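Long-range contacts in 361aa long hypothetical D-aminopeptidase (Pyrococcus horikoshii, PDB 2DRH), which is of unknown function but is probably an aminopeptidase of the S58 (DmpA) type: residues Lys38-Arg49 / Thr332-Val340; Leu134-Asn142 / Gly175-Gly183. All blocks are in the same frame, centred on the assembly; numbering follows the deposited sequence.

How the contacts relate
Contact 2 is nested within the chain loop closed by contact 1, and the two lie on the same side of the chain's centre, their own centres about 12 Å apart. Segment 134-142 joins them: it packs on 175-183 and also meets both segments of contact 1. His-339 ND1 hydrogen-bonds to Tyr-140 O at 2.8 Å, and Arg-336 NE reaches Ser-139 O at 2.9 Å. Asn-142 OD1 accepts from Arg-49 N, so the beginning of strand 48-56 is tied in as well. Both contacts also border the second subunit, where Leu-41 packs on Val-124 and Ser-139 on Gly-123 of that chain.

Contact 1: Lys38-Arg49 / Thr332-Val340; sequences KGKLIPGKGPVR and TMDGRDNHV
Gly-39 to Leu-41 meet Asn-338 to Arg-336 in opposite chain directions, nearest at Lys-40 and Asp-337, whose CA atoms lie 4.1 Å apart. Backbone contact is slight: Asp-337 N gives a weak, bent hydrogen bond to Gly-39 O at 2.9 Å. The Asp-337 carboxylate makes the firmer link, since Leu-41 N donates to its OD1 at 2.9 Å with an N-H...O angle of 156°, approaching from above the carboxylate plane. The other oxygen, OD2, is met nearly along its C-O axis by Arg-336 NH1 at 2.8 Å, a salt bridge lying in the guanidinium plane. Two bonds from different directions thus restrain rotation of this carboxylate.

Next to this carboxylate the packing is apolar: Leu-41 CD1 touches Arg-336 CB at 3.8 Å, and the ring of Pro-47, which follows a cis peptide bond, brings CD to 3.6 Å from Arg-336 CA. Farther along, Arg-49 crosses to the other segment, its chain bent at chi2 (-79°). Its NE donates to Asp-334 O at 2.7 Å, in the carbonyl plane, while the weak, longer salt bridge from NH2 to Asp-334 OD2 spans 3.4 Å with the two planar groups 72° apart. NH1 turns back to Val-48 O, and NH2 also serves Gly-37 O, so the guanidinium is held on several sides. Gly-335 CA lies over one of its faces, and Met-333 SD packs against the CD methylene of Arg-49.

Each partner is a hairpin connection. Segment 38-49 leads from strand 28-36 into antiparallel strand 48-56 and contains a classic beta bulge, Lys-45 and Gly-46 opposite Ile-42; segment 332-340 turns strand 333-334 into strand 340-341. The contact thus joins two beta-hairpin connections by hydrogen bonds, a weak salt bridge and packing, about 24 Å from the chain's centre.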
ATOM      1  N   LYS A  38     -36.857 -20.002  14.726  1.00 29.25           N
ATOM      2  CA  LYS A  38     -37.592 -18.819  14.322  1.00 30.71           C
ATOM      3  C   LYS A  38     -37.950 -17.999  15.558  1.00 30.54           C
ATOM      4  O   LYS A  38     -37.880 -18.496  16.680  1.00 28.37           O
ATOM      5  CB  LYS A  38     -38.871 -19.232  13.593  1.00 32.34           C
ATOM      6  CG  LYS A  38     -39.774 -20.120  14.440  1.00 36.72           C
ATOM      7  CD  LYS A  38     -41.087 -20.464  13.742  1.00 38.43           C
ATOM      8  CE  LYS A  38     -41.944 -21.369  14.627  1.00 40.58           C
ATOM      9  NZ  LYS A  38     -43.242 -21.735  13.994  1.00 41.56           N
ATOM     10  N   GLY A  39     -38.323 -16.744  15.339  1.00 30.35           N
ATOM     11  CA  GLY A  39     -38.709 -15.883  16.437  1.00 32.53           C
ATOM     12  C   GLY A  39     -37.585 -15.220  17.203  1.00 34.13           C
ATOM     13  O   GLY A  39     -36.464 -15.074  16.715  1.00 35.42           O
ATOM     14  N   LYS A  40     -37.916 -14.808  18.420  1.00 34.66           N
ATOM     15  CA  LYS A  40     -37.000 -14.139  19.334  1.00 32.67           C
ATOM     16  C   LYS A  40     -35.576 -14.679  19.258  1.00 32.19           C
ATOM     17  O   LYS A  40     -35.361 -15.878  19.086  1.00 30.94           O
ATOM     18  CB  LYS A  40     -37.537 -14.295  20.757  1.00 34.37           C
ATOM     19  CG  LYS A  40     -37.742 -13.001  21.523  1.00 35.03           C
ATOM     20  CD  LYS A  40     -36.496 -12.614  22.287  1.00 37.60           C
ATOM     21  CE  LYS A  40     -36.792 -11.524  23.311  1.00 38.43           C
ATOM     22  NZ  LYS A  40     -35.613 -11.287  24.195  1.00 38.87           N
ATOM     23  N   LEU A  41     -34.599 -13.791  19.387  1.00 31.69           N
ATOM     24  CA  LEU A  41     -33.207 -14.210  19.351  1.00 32.45           C
ATOM     25  C   LEU A  41     -32.790 -14.816  20.684  1.00 32.59           C
ATOM     26  O   LEU A  41     -33.002 -14.223  21.738  1.00 32.00           O
ATOM     27  CB  LEU A  41     -32.289 -13.025  19.039  1.00 31.87           C
ATOM     28  CG  LEU A  41     -30.791 -13.297  19.224  1.00 31.46           C
ATOM     29  CD1 LEU A  41     -30.319 -14.321  18.196  1.00 30.02           C
ATOM     30  CD2 LEU A  41     -30.015 -11.997  19.079  1.00 31.47           C
ATOM     31  N   ILE A  42     -32.222 -16.014  20.631  1.00 33.06           N
ATOM     32  CA  ILE A  42     -31.723 -16.680  21.823  1.00 34.60           C
ATOM     33  C   ILE A  42     -30.249 -16.869  21.508  1.00 34.71           C
ATOM     34  O   ILE A  42     -29.854 -17.892  20.945  1.00 34.62           O
ATOM     35  CB  ILE A  42     -32.389 -18.062  22.053  1.00 35.38           C
ATOM     36  CG1 ILE A  42     -33.891 -17.890  22.299  1.00 35.72           C
ATOM     37  CG2 ILE A  42     -31.746 -18.753  23.258  1.00 35.00           C
ATOM     38  CD1 ILE A  42     -34.633 -19.192  22.518  1.00 35.95           C
ATOM     39  N   PRO A  43     -29.418 -15.863  21.849  1.00 35.57           N
ATOM     40  CA  PRO A  43     -27.969 -15.861  21.615  1.00 35.56           C
ATOM     41  C   PRO A  43     -27.264 -17.161  21.969  1.00 35.84           C
ATOM     42  O   PRO A  43     -27.234 -17.573  23.128  1.00 35.68           O
ATOM     43  CB  PRO A  43     -27.481 -14.672  22.450  1.00 35.55           C
ATOM     44  CG  PRO A  43     -28.539 -14.527  23.512  1.00 36.99           C
ATOM     45  CD  PRO A  43     -29.800 -14.742  22.727  1.00 35.65           C
ATOM     46  N   GLY A  44     -26.694 -17.802  20.951  1.00 35.51           N
ATOM     47  CA  GLY A  44     -26.003 -19.060  21.157  1.00 34.43           C
ATOM     48  C   GLY A  44     -26.848 -20.228  20.703  1.00 35.01           C
ATOM     49  O   GLY A  44     -26.341 -21.330  20.485  1.00 36.61           O
ATOM     50  N   LYS A  45     -28.145 -19.989  20.543  1.00 34.89           N
ATOM     51  CA  LYS A  45     -29.064 -21.040  20.119  1.00 34.61           C
ATOM     52  C   LYS A  45     -29.672 -20.798  18.730  1.00 33.88           C
ATOM     53  O   LYS A  45     -29.690 -21.700  17.886  1.00 34.15           O
ATOM     54  CB  LYS A  45     -30.174 -21.189  21.163  1.00 36.26           C
ATOM     55  CG  LYS A  45     -31.277 -22.149  20.776  1.00 40.24           C
ATOM     56  CD  LYS A  45     -32.357 -22.199  21.845  1.00 43.28           C
ATOM     57  CE  LYS A  45     -33.570 -22.959  21.348  1.00 45.50           C
ATOM     58  NZ  LYS A  45     -34.135 -22.303  20.132  1.00 48.66           N
ATOM     59  N   GLY A  46     -30.166 -19.588  18.494  1.00 31.64           N
ATOM     60  CA  GLY A  46     -30.764 -19.278  17.207  1.00 31.49           C
ATOM     61  C   GLY A  46     -31.724 -18.110  17.296  1.00 31.01           C
ATOM     62  O   GLY A  46     -31.765 -17.435  18.322  1.00 30.80           O
ATOM     63  N   PRO A  47     -32.518 -17.840  16.245  1.00 32.06           N
ATOM     64  CA  PRO A  47     -32.601 -18.543  14.956  1.00 31.91           C
ATOM     65  C   PRO A  47     -31.282 -18.544  14.184  1.00 31.64           C
ATOM     66  O   PRO A  47     -30.497 -17.601  14.281  1.00 30.26           O
ATOM     67  CB  PRO A  47     -33.689 -17.770  14.214  1.00 31.57           C
ATOM     68  CG  PRO A  47     -34.565 -17.269  15.325  1.00 31.15           C
ATOM     69  CD  PRO A  47     -33.552 -16.793  16.331  1.00 32.15           C
ATOM     70  N   VAL A  48     -31.045 -19.602  13.414  1.00 30.30           N
ATOM     71  CA  VAL A  48     -29.817 -19.709  12.638  1.00 28.89           C
ATOM     72  C   VAL A  48     -30.075 -19.570  11.144  1.00 27.70           C
ATOM     73  O   VAL A  48     -30.864 -20.313  10.559  1.00 28.18           O
ATOM     74  CB  VAL A  48     -29.099 -21.051  12.900  1.00 29.68           C
ATOM     75  CG1 VAL A  48     -30.038 -22.193  12.636  1.00 31.24           C
ATOM     76  CG2 VAL A  48     -27.869 -21.173  12.007  1.00 27.61           C
ATOM     77  N   ARG A  49     -29.390 -18.606  10.537  1.00 26.35           N
ATOM     78  CA  ARG A  49     -29.512 -18.326   9.112  1.00 24.69           C
ATOM     79  C   ARG A  49     -28.113 -17.958   8.623  1.00 24.20           C
ATOM     80  O   ARG A  49     -27.816 -16.793   8.381  1.00 22.56           O
ATOM     81  CB  ARG A  49     -30.472 -17.153   8.891  1.00 24.28           C
ATOM     82  CG  ARG A  49     -31.870 -17.325   9.500  1.00 25.46           C
ATOM     83  CD  ARG A  49     -32.780 -18.218   8.659  1.00 28.09           C
ATOM     84  NE  ARG A  49     -34.172 -18.188   9.124  1.00 28.65           N
ATOM     85  CZ  ARG A  49     -34.628 -18.835  10.196  1.00 29.01           C
ATOM     86  NH1 ARG A  49     -33.809 -19.580  10.931  1.00 29.25           N
ATOM     87  NH2 ARG A  49     -35.906 -18.732  10.541  1.00 26.24           N
ATOM     88  N   THR A 332     -37.349 -14.606  -0.077  1.00 31.20           N
ATOM     89  CA  THR A 332     -37.698 -13.953   1.190  1.00 29.75           C
ATOM     90  C   THR A 332     -37.262 -14.818   2.370  1.00 30.54           C
ATOM     91  O   THR A 332     -37.215 -16.044   2.263  1.00 29.04           O
ATOM     92  CB  THR A 332     -39.221 -13.709   1.285  1.00 28.36           C
ATOM     93  OG1 THR A 332     -39.610 -12.750   0.294  1.00 26.61           O
ATOM     94  CG2 THR A 332     -39.611 -13.197   2.676  1.00 26.81           C
ATOM     95  N   MET A 333     -36.949 -14.181   3.496  1.00 31.33           N
ATOM     96  CA  MET A 333     -36.510 -14.926   4.671  1.00 32.80           C
ATOM     97  C   MET A 333     -36.642 -14.192   5.999  1.00 33.15           C
ATOM     98  O   MET A 333     -36.317 -13.009   6.109  1.00 32.22           O
ATOM     99  CB  MET A 333     -35.058 -15.356   4.503  1.00 33.28           C
ATOM    100  CG  MET A 333     -34.480 -16.013   5.739  1.00 36.78           C
ATOM    101  SD  MET A 333     -32.865 -16.699   5.428  1.00 40.72           S
ATOM    102  CE  MET A 333     -33.339 -18.157   4.473  1.00 38.57           C
ATOM    103  N   ASP A 334     -37.108 -14.920   7.009  1.00 33.68           N
ATOM    104  CA  ASP A 334     -37.270 -14.371   8.345  1.00 34.60           C
ATOM    105  C   ASP A 334     -36.093 -14.854   9.176  1.00 34.10           C
ATOM    106  O   ASP A 334     -35.462 -15.858   8.842  1.00 35.37           O
ATOM    107  CB  ASP A 334     -38.571 -14.866   8.972  1.00 35.89           C
ATOM    108  CG  ASP A 334     -38.541 -16.348   9.268  1.00 38.56           C
ATOM    109  OD1 ASP A 334     -38.397 -17.145   8.319  1.00 41.80           O
ATOM    110  OD2 ASP A 334     -38.654 -16.719  10.452  1.00 40.23           O
ATOM    111  N   GLY A 335     -35.797 -14.146  10.258  1.00 32.84           N
ATOM    112  CA  GLY A 335     -34.680 -14.543  11.093  1.00 32.01           C
ATOM    113  C   GLY A 335     -34.862 -14.158  12.544  1.00 30.47           C
ATOM    114  O   GLY A 335     -35.984 -13.997  13.017  1.00 30.92           O
ATOM    115  N   ARG A 336     -33.747 -14.007  13.249  1.00 29.91           N
ATOM    116  CA  ARG A 336     -33.772 -13.653  14.661  1.00 28.81           C
ATOM    117  C   ARG A 336     -34.652 -12.442  14.923  1.00 27.95           C
ATOM    118  O   ARG A 336     -34.697 -11.512  14.122  1.00 27.32           O
ATOM    119  CB  ARG A 336     -32.343 -13.405  15.166  1.00 28.97           C
ATOM    120  CG  ARG A 336     -31.606 -12.235  14.522  1.00 28.50           C
ATOM    121  CD  ARG A 336     -31.727 -10.978  15.374  1.00 29.42           C
ATOM    122  NE  ARG A 336     -30.688  -9.997  15.062  1.00 28.84           N
ATOM    123  CZ  ARG A 336     -30.493  -8.873  15.748  1.00 30.34           C
ATOM    124  NH1 ARG A 336     -31.270  -8.585  16.790  1.00 29.19           N
ATOM    125  NH2 ARG A 336     -29.519  -8.039  15.396  1.00 27.92           N
ATOM    126  N   ASP A 337     -35.351 -12.467  16.052  1.00 28.60           N
ATOM    127  CA  ASP A 337     -36.261 -11.392  16.439  1.00 29.48           C
ATOM    128  C   ASP A 337     -37.291 -11.085  15.362  1.00 29.32           C
ATOM    129  O   ASP A 337     -37.687  -9.934  15.177  1.00 30.52           O
ATOM    130  CB  ASP A 337     -35.491 -10.116  16.787  1.00 28.95           C
ATOM    131  CG  ASP A 337     -34.654 -10.270  18.036  1.00 31.54           C
ATOM    132  OD1 ASP A 337     -35.110 -10.966  18.972  1.00 32.54           O
ATOM    133  OD2 ASP A 337     -33.551  -9.689  18.089  1.00 33.77           O
ATOM    134  N   ASN A 338     -37.721 -12.121  14.651  1.00 28.95           N
ATOM    135  CA  ASN A 338     -38.714 -11.966  13.600  1.00 30.21           C
ATOM    136  C   ASN A 338     -38.319 -10.957  12.523  1.00 30.30           C
ATOM    137  O   ASN A 338     -39.176 -10.450  11.792  1.00 29.43           O
ATOM    138  CB  ASN A 338     -40.062 -11.571  14.206  1.00 31.51           C
ATOM    139  CG  ASN A 338     -40.602 -12.626  15.148  1.00 33.87           C
ATOM    140  OD1 ASN A 338     -40.758 -13.789  14.771  1.00 34.28           O
ATOM    141  ND2 ASN A 338     -40.889 -12.226  16.386  1.00 32.90           N
ATOM    142  N   HIS A 339     -37.027 -10.655  12.431  1.00 29.65           N
ATOM    143  CA  HIS A 339     -36.546  -9.737  11.408  1.00 29.38           C
ATOM    144  C   HIS A 339     -36.806 -10.405  10.053  1.00 29.81           C
ATOM    145  O   HIS A 339     -36.695 -11.628   9.932  1.00 29.27           O
ATOM    146  CB  HIS A 339     -35.045  -9.496  11.584  1.00 29.91           C
ATOM    147  CG  HIS A 339     -34.707  -8.548  12.692  1.00 31.65           C
ATOM    148  ND1 HIS A 339     -33.414  -8.330  13.116  1.00 31.66           N
ATOM    149  CD2 HIS A 339     -35.489  -7.729  13.437  1.00 31.45           C
ATOM    150  CE1 HIS A 339     -33.413  -7.416  14.071  1.00 31.73           C
ATOM    151  NE2 HIS A 339     -34.659  -7.035  14.284  1.00 32.16           N
ATOM    152  N   VAL A 340     -37.161  -9.622   9.039  1.00 29.35           N
ATOM    153  CA  VAL A 340     -37.407 -10.202   7.723  1.00 28.97           C
ATOM    154  C   VAL A 340     -36.916  -9.337   6.565  1.00 27.02           C
ATOM    155  O   VAL A 340     -37.008  -8.112   6.602  1.00 22.90           O
ATOM    156  CB  VAL A 340     -38.918 -10.497   7.497  1.00 31.04           C
ATOM    157  CG1 VAL A 340     -39.447 -11.407   8.599  1.00 32.94           C
ATOM    158  CG2 VAL A 340     -39.705  -9.199   7.453  1.00 32.82           C
TER

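Contact 2: Leu134-Asn142 / Gly175-Gly183; sequences LECNDSYLN and GMSAFEFKG
Asp-138 and Met-176 mark the one close backbone approach, with CA atoms 5.0 Å apart, where the chain leaving strand 132-136 passes over the start of a small beta hairpin. That hairpin pairs strands 177-178 and 181-182 through a type I' turn from Ala-178 to Phe-181; on the other side, Asn-137 OD1 accepts from Ser-139 N in an Asx turn. No direct hydrogen bond joins the two segments, so the contact rests on side chains packed on one another and on backbone, plus one water.

Met-176 has the largest share of the contact. Its side chain sets out away from segment 134-142, but bends at chi2 (-61°) and chi3 (147°) bring the thioether back. SD then rests on Cys-136 CB at 3.6 Å, and the methyl CE presses on Asp-138 CB at 3.3 Å, with Cys-136 O also close by. Leu-206 of strand 198-207 touches both Cys-136 and Met-176, extending this buried patch toward a second sheet.

Leu-141 makes a second patch. Its CD1 lies 3.7 Å from Gly-175 O and also meets the CD and CE methylenes of Lys-182, whose chain is bent at chi2 and chi4. This buried lysine curls so that NZ donates to Met-176 O at 3.1 Å, on a lone pair in the carbonyl plane, and to Gly-183 O at 2.9 Å, from above that carbonyl's plane. Thr-174 O is a third acceptor for the same ammonium group.

The Asp-138 carboxylate is divided between partners: Asn-142 ND2 reaches OD1 from above the carboxylate plane, and Thr-50 OG1 hydrogen-bonds to OD2. A single water completes the bridge, donating to Asp-138 OD2 at 2.8 Å and accepting from Gly-175 N at 2.9 Å.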
ATOM      1  N   LEU A 134     -12.858 -15.210   3.910  1.00 19.64           N
ATOM      2  CA  LEU A 134     -13.440 -13.871   3.875  1.00 21.21           C
ATOM      3  C   LEU A 134     -14.866 -13.929   4.423  1.00 22.62           C
ATOM      4  O   LEU A 134     -15.440 -15.011   4.556  1.00 22.05           O
ATOM      5  CB  LEU A 134     -13.416 -13.303   2.456  1.00 18.95           C
ATOM      6  CG  LEU A 134     -11.998 -12.982   1.968  1.00 20.53           C
ATOM      7  CD1 LEU A 134     -11.468 -14.153   1.151  1.00 20.77           C
ATOM      8  CD2 LEU A 134     -12.003 -11.711   1.132  1.00 19.24           C
ATOM      9  N   GLU A 135     -15.448 -12.775   4.735  1.00 21.62           N
ATOM     10  CA  GLU A 135     -16.767 -12.800   5.333  1.00 22.08           C
ATOM     11  C   GLU A 135     -17.633 -11.566   5.222  1.00 22.37           C
ATOM     12  O   GLU A 135     -17.198 -10.507   4.773  1.00 23.83           O
ATOM     13  CB  GLU A 135     -16.617 -13.118   6.817  1.00 20.64           C
ATOM     14  CG  GLU A 135     -15.595 -12.227   7.534  1.00 20.06           C
ATOM     15  CD  GLU A 135     -15.909 -10.737   7.436  1.00 18.68           C
ATOM     16  OE1 GLU A 135     -17.041 -10.332   7.769  1.00 18.53           O
ATOM     17  OE2 GLU A 135     -15.015  -9.968   7.028  1.00 19.20           O
ATOM     18  N   CYS A 136     -18.871 -11.739   5.681  1.00 23.40           N
ATOM     19  CA  CYS A 136     -19.879 -10.687   5.747  1.00 22.31           C
ATOM     20  C   CYS A 136     -20.678 -10.928   7.043  1.00 21.33           C
ATOM     21  O   CYS A 136     -20.775 -12.059   7.520  1.00 19.40           O
ATOM     22  CB  CYS A 136     -20.777 -10.727   4.510  1.00 22.22           C
ATOM     23  SG  CYS A 136     -19.980 -10.009   3.033  1.00 21.69           S
ATOM     24  N   ASN A 137     -21.229  -9.867   7.624  1.00 21.22           N
ATOM     25  CA  ASN A 137     -21.975  -9.975   8.883  1.00 19.77           C
ATOM     26  C   ASN A 137     -23.464 -10.257   8.630  1.00 19.12           C
ATOM     27  O   ASN A 137     -24.161  -9.420   8.067  1.00 19.24           O
ATOM     28  CB  ASN A 137     -21.816  -8.659   9.661  1.00 21.25           C
ATOM     29  CG  ASN A 137     -22.321  -8.747  11.088  1.00 19.00           C
ATOM     30  OD1 ASN A 137     -23.229  -9.510  11.394  1.00 21.60           O
ATOM     31  ND2 ASN A 137     -21.735  -7.951  11.965  1.00 22.91           N
ATOM     32  N   ASP A 138     -23.954 -11.426   9.037  1.00 19.97           N
ATOM     33  CA  ASP A 138     -25.367 -11.754   8.833  1.00 20.39           C
ATOM     34  C   ASP A 138     -26.211 -11.573  10.099  1.00 19.94           C
ATOM     35  O   ASP A 138     -27.323 -12.092  10.194  1.00 17.97           O
ATOM     36  CB  ASP A 138     -25.522 -13.195   8.314  1.00 19.95           C
ATOM     37  CG  ASP A 138     -24.681 -14.199   9.095  1.00 21.52           C
ATOM     38  OD1 ASP A 138     -24.281 -13.885  10.234  1.00 14.56           O
ATOM     39  OD2 ASP A 138     -24.429 -15.308   8.566  1.00 18.57           O
ATOM     40  N   SER A 139     -25.696 -10.807  11.056  1.00 20.27           N
ATOM     41  CA  SER A 139     -26.397 -10.593  12.321  1.00 20.25           C
ATOM     42  C   SER A 139     -27.861 -10.168  12.241  1.00 19.91           C
ATOM     43  O   SER A 139     -28.656 -10.530  13.108  1.00 22.22           O
ATOM     44  CB  SER A 139     -25.634  -9.583  13.177  1.00 17.74           C
ATOM     45  OG  SER A 139     -25.647  -8.316  12.563  1.00 17.52           O
ATOM     46  N   TYR A 140     -28.236  -9.406  11.219  1.00 20.90           N
ATOM     47  CA  TYR A 140     -29.628  -8.967  11.119  1.00 21.20           C
ATOM     48  C   TYR A 140     -30.602 -10.141  11.118  1.00 22.71           C
ATOM     49  O   TYR A 140     -31.673 -10.068  11.719  1.00 23.03           O
ATOM     50  CB  TYR A 140     -29.853  -8.120   9.864  1.00 22.37           C
ATOM     51  CG  TYR A 140     -31.199  -7.429   9.858  1.00 25.80           C
ATOM     52  CD1 TYR A 140     -31.470  -6.377  10.740  1.00 25.88           C
ATOM     53  CD2 TYR A 140     -32.215  -7.848   9.001  1.00 25.57           C
ATOM     54  CE1 TYR A 140     -32.725  -5.761  10.767  1.00 25.39           C
ATOM     55  CE2 TYR A 140     -33.470  -7.243   9.019  1.00 27.36           C
ATOM     56  CZ  TYR A 140     -33.719  -6.199   9.905  1.00 28.28           C
ATOM     57  OH  TYR A 140     -34.958  -5.599   9.912  1.00 26.06           O
ATOM     58  N   LEU A 141     -30.232 -11.228  10.449  1.00 21.98           N
ATOM     59  CA  LEU A 141     -31.094 -12.401  10.388  1.00 21.75           C
ATOM     60  C   LEU A 141     -30.521 -13.596  11.148  1.00 21.85           C
ATOM     61  O   LEU A 141     -31.252 -14.511  11.520  1.00 22.74           O
ATOM     62  CB  LEU A 141     -31.327 -12.804   8.925  1.00 22.38           C
ATOM     63  CG  LEU A 141     -32.097 -11.828   8.024  1.00 21.87           C
ATOM     64  CD1 LEU A 141     -32.091 -12.339   6.586  1.00 20.92           C
ATOM     65  CD2 LEU A 141     -33.524 -11.680   8.527  1.00 18.89           C
ATOM     66  N   ASN A 142     -29.219 -13.583  11.397  1.00 21.75           N
ATOM     67  CA  ASN A 142     -28.591 -14.719  12.063  1.00 24.57           C
ATOM     68  C   ASN A 142     -28.068 -14.504  13.474  1.00 24.01           C
ATOM     69  O   ASN A 142     -27.637 -13.410  13.834  1.00 25.76           O
ATOM     70  CB  ASN A 142     -27.448 -15.247  11.185  1.00 21.67           C
ATOM     71  CG  ASN A 142     -26.711 -16.411  11.816  1.00 23.28           C
ATOM     72  OD1 ASN A 142     -27.319 -17.408  12.205  1.00 24.02           O
ATOM     73  ND2 ASN A 142     -25.391 -16.293  11.917  1.00 22.21           N
ATOM     74  N   GLY A 175     -28.006 -15.919   5.317  1.00 23.95           N
ATOM     75  CA  GLY A 175     -28.672 -14.864   6.071  1.00 22.72           C
ATOM     76  C   GLY A 175     -28.260 -13.426   5.806  1.00 23.30           C
ATOM     77  O   GLY A 175     -28.429 -12.571   6.679  1.00 24.01           O
ATOM     78  N   MET A 176     -27.745 -13.146   4.610  1.00 22.37           N
ATOM     79  CA  MET A 176     -27.298 -11.798   4.245  1.00 22.81           C
ATOM     80  C   MET A 176     -28.401 -10.845   3.764  1.00 22.92           C
ATOM     81  O   MET A 176     -29.470 -11.272   3.319  1.00 24.57           O
ATOM     82  CB  MET A 176     -26.214 -11.886   3.166  1.00 22.25           C
ATOM     83  CG  MET A 176     -24.962 -12.654   3.586  1.00 24.66           C
ATOM     84  SD  MET A 176     -24.084 -11.942   5.010  1.00 23.63           S
ATOM     85  CE  MET A 176     -23.444 -13.417   5.793  1.00 24.80           C
ATOM     86  N   SER A 177     -28.118  -9.549   3.857  1.00 23.21           N
ATOM     87  CA  SER A 177     -29.045  -8.497   3.450  1.00 22.98           C
ATOM     88  C   SER A 177     -28.357  -7.549   2.474  1.00 23.49           C
ATOM     89  O   SER A 177     -27.204  -7.185   2.673  1.00 23.19           O
ATOM     90  CB  SER A 177     -29.499  -7.683   4.670  1.00 23.36           C
ATOM     91  OG  SER A 177     -30.093  -8.508   5.646  1.00 23.50           O
ATOM     92  N   ALA A 178     -29.071  -7.141   1.428  1.00 25.16           N
ATOM     93  CA  ALA A 178     -28.527  -6.215   0.437  1.00 23.97           C
ATOM     94  C   ALA A 178     -29.610  -5.223   0.020  1.00 24.51           C
ATOM     95  O   ALA A 178     -30.674  -5.624  -0.460  1.00 23.83           O
ATOM     96  CB  ALA A 178     -28.023  -6.982  -0.780  1.00 24.00           C
ATOM     97  N   PHE A 179     -29.342  -3.933   0.216  1.00 22.29           N
ATOM     98  CA  PHE A 179     -30.300  -2.889  -0.142  1.00 22.63           C
ATOM     99  C   PHE A 179     -31.618  -3.100   0.592  1.00 22.71           C
ATOM    100  O   PHE A 179     -32.682  -2.720   0.107  1.00 22.06           O
ATOM    101  CB  PHE A 179     -30.542  -2.896  -1.655  1.00 21.56           C
ATOM    102  CG  PHE A 179     -29.316  -2.591  -2.459  1.00 24.30           C
ATOM    103  CD1 PHE A 179     -28.796  -1.297  -2.495  1.00 22.49           C
ATOM    104  CD2 PHE A 179     -28.655  -3.601  -3.154  1.00 22.67           C
ATOM    105  CE1 PHE A 179     -27.633  -1.015  -3.210  1.00 23.30           C
ATOM    106  CE2 PHE A 179     -27.492  -3.329  -3.869  1.00 23.78           C
ATOM    107  CZ  PHE A 179     -26.981  -2.035  -3.898  1.00 23.17           C
ATOM    108  N   GLU A 180     -31.531  -3.716   1.763  1.00 22.12           N
ATOM    109  CA  GLU A 180     -32.695  -3.996   2.591  1.00 24.40           C
ATOM    110  C   GLU A 180     -33.695  -4.946   1.947  1.00 23.25           C
ATOM    111  O   GLU A 180     -34.890  -4.924   2.234  1.00 23.96           O
ATOM    112  CB  GLU A 180     -33.351  -2.689   3.048  1.00 22.00           C
ATOM    113  CG  GLU A 180     -32.395  -1.890   3.912  1.00 23.79           C
ATOM    114  CD  GLU A 180     -32.965  -0.579   4.409  1.00 24.00           C
ATOM    115  OE1 GLU A 180     -33.852  -0.601   5.291  1.00 24.26           O
ATOM    116  OE2 GLU A 180     -32.516   0.471   3.912  1.00 22.32           O
ATOM    117  N   PHE A 181     -33.162  -5.786   1.068  1.00 24.91           N
ATOM    118  CA  PHE A 181     -33.902  -6.848   0.403  1.00 22.68           C
ATOM    119  C   PHE A 181     -33.040  -8.042   0.796  1.00 24.31           C
ATOM    120  O   PHE A 181     -31.971  -7.861   1.391  1.00 23.04           O
ATOM    121  CB  PHE A 181     -33.890  -6.680  -1.117  1.00 23.18           C
ATOM    122  CG  PHE A 181     -34.808  -5.598  -1.621  1.00 22.36           C
ATOM    123  CD1 PHE A 181     -36.179  -5.668  -1.393  1.00 23.56           C
ATOM    124  CD2 PHE A 181     -34.305  -4.528  -2.358  1.00 22.22           C
ATOM    125  CE1 PHE A 181     -37.041  -4.687  -1.899  1.00 23.49           C
ATOM    126  CE2 PHE A 181     -35.154  -3.543  -2.868  1.00 20.71           C
ATOM    127  CZ  PHE A 181     -36.524  -3.623  -2.639  1.00 20.50           C
ATOM    128  N   LYS A 182     -33.478  -9.257   0.492  1.00 24.39           N
ATOM    129  CA  LYS A 182     -32.665 -10.408   0.849  1.00 23.71           C
ATOM    130  C   LYS A 182     -31.418 -10.395  -0.026  1.00 23.88           C
ATOM    131  O   LYS A 182     -31.504 -10.154  -1.232  1.00 24.25           O
ATOM    132  CB  LYS A 182     -33.436 -11.703   0.621  1.00 23.99           C
ATOM    133  CG  LYS A 182     -32.700 -12.947   1.093  1.00 24.90           C
ATOM    134  CD  LYS A 182     -32.547 -12.958   2.610  1.00 25.19           C
ATOM    135  CE  LYS A 182     -31.679 -14.128   3.068  1.00 23.10           C
ATOM    136  NZ  LYS A 182     -30.340 -14.079   2.421  1.00 20.59           N
ATOM    137  N   GLY A 183     -30.258 -10.632   0.586  1.00 23.68           N
ATOM    138  CA  GLY A 183     -29.014 -10.665  -0.164  1.00 22.56           C
ATOM    139  C   GLY A 183     -28.547 -12.102  -0.308  1.00 22.14           C
ATOM    140  O   GLY A 183     -29.339 -13.027  -0.121  1.00 20.37           O
TER
HETATM  141  O   HOH W   1     -25.189 -16.229   6.048  1.00 21.86           O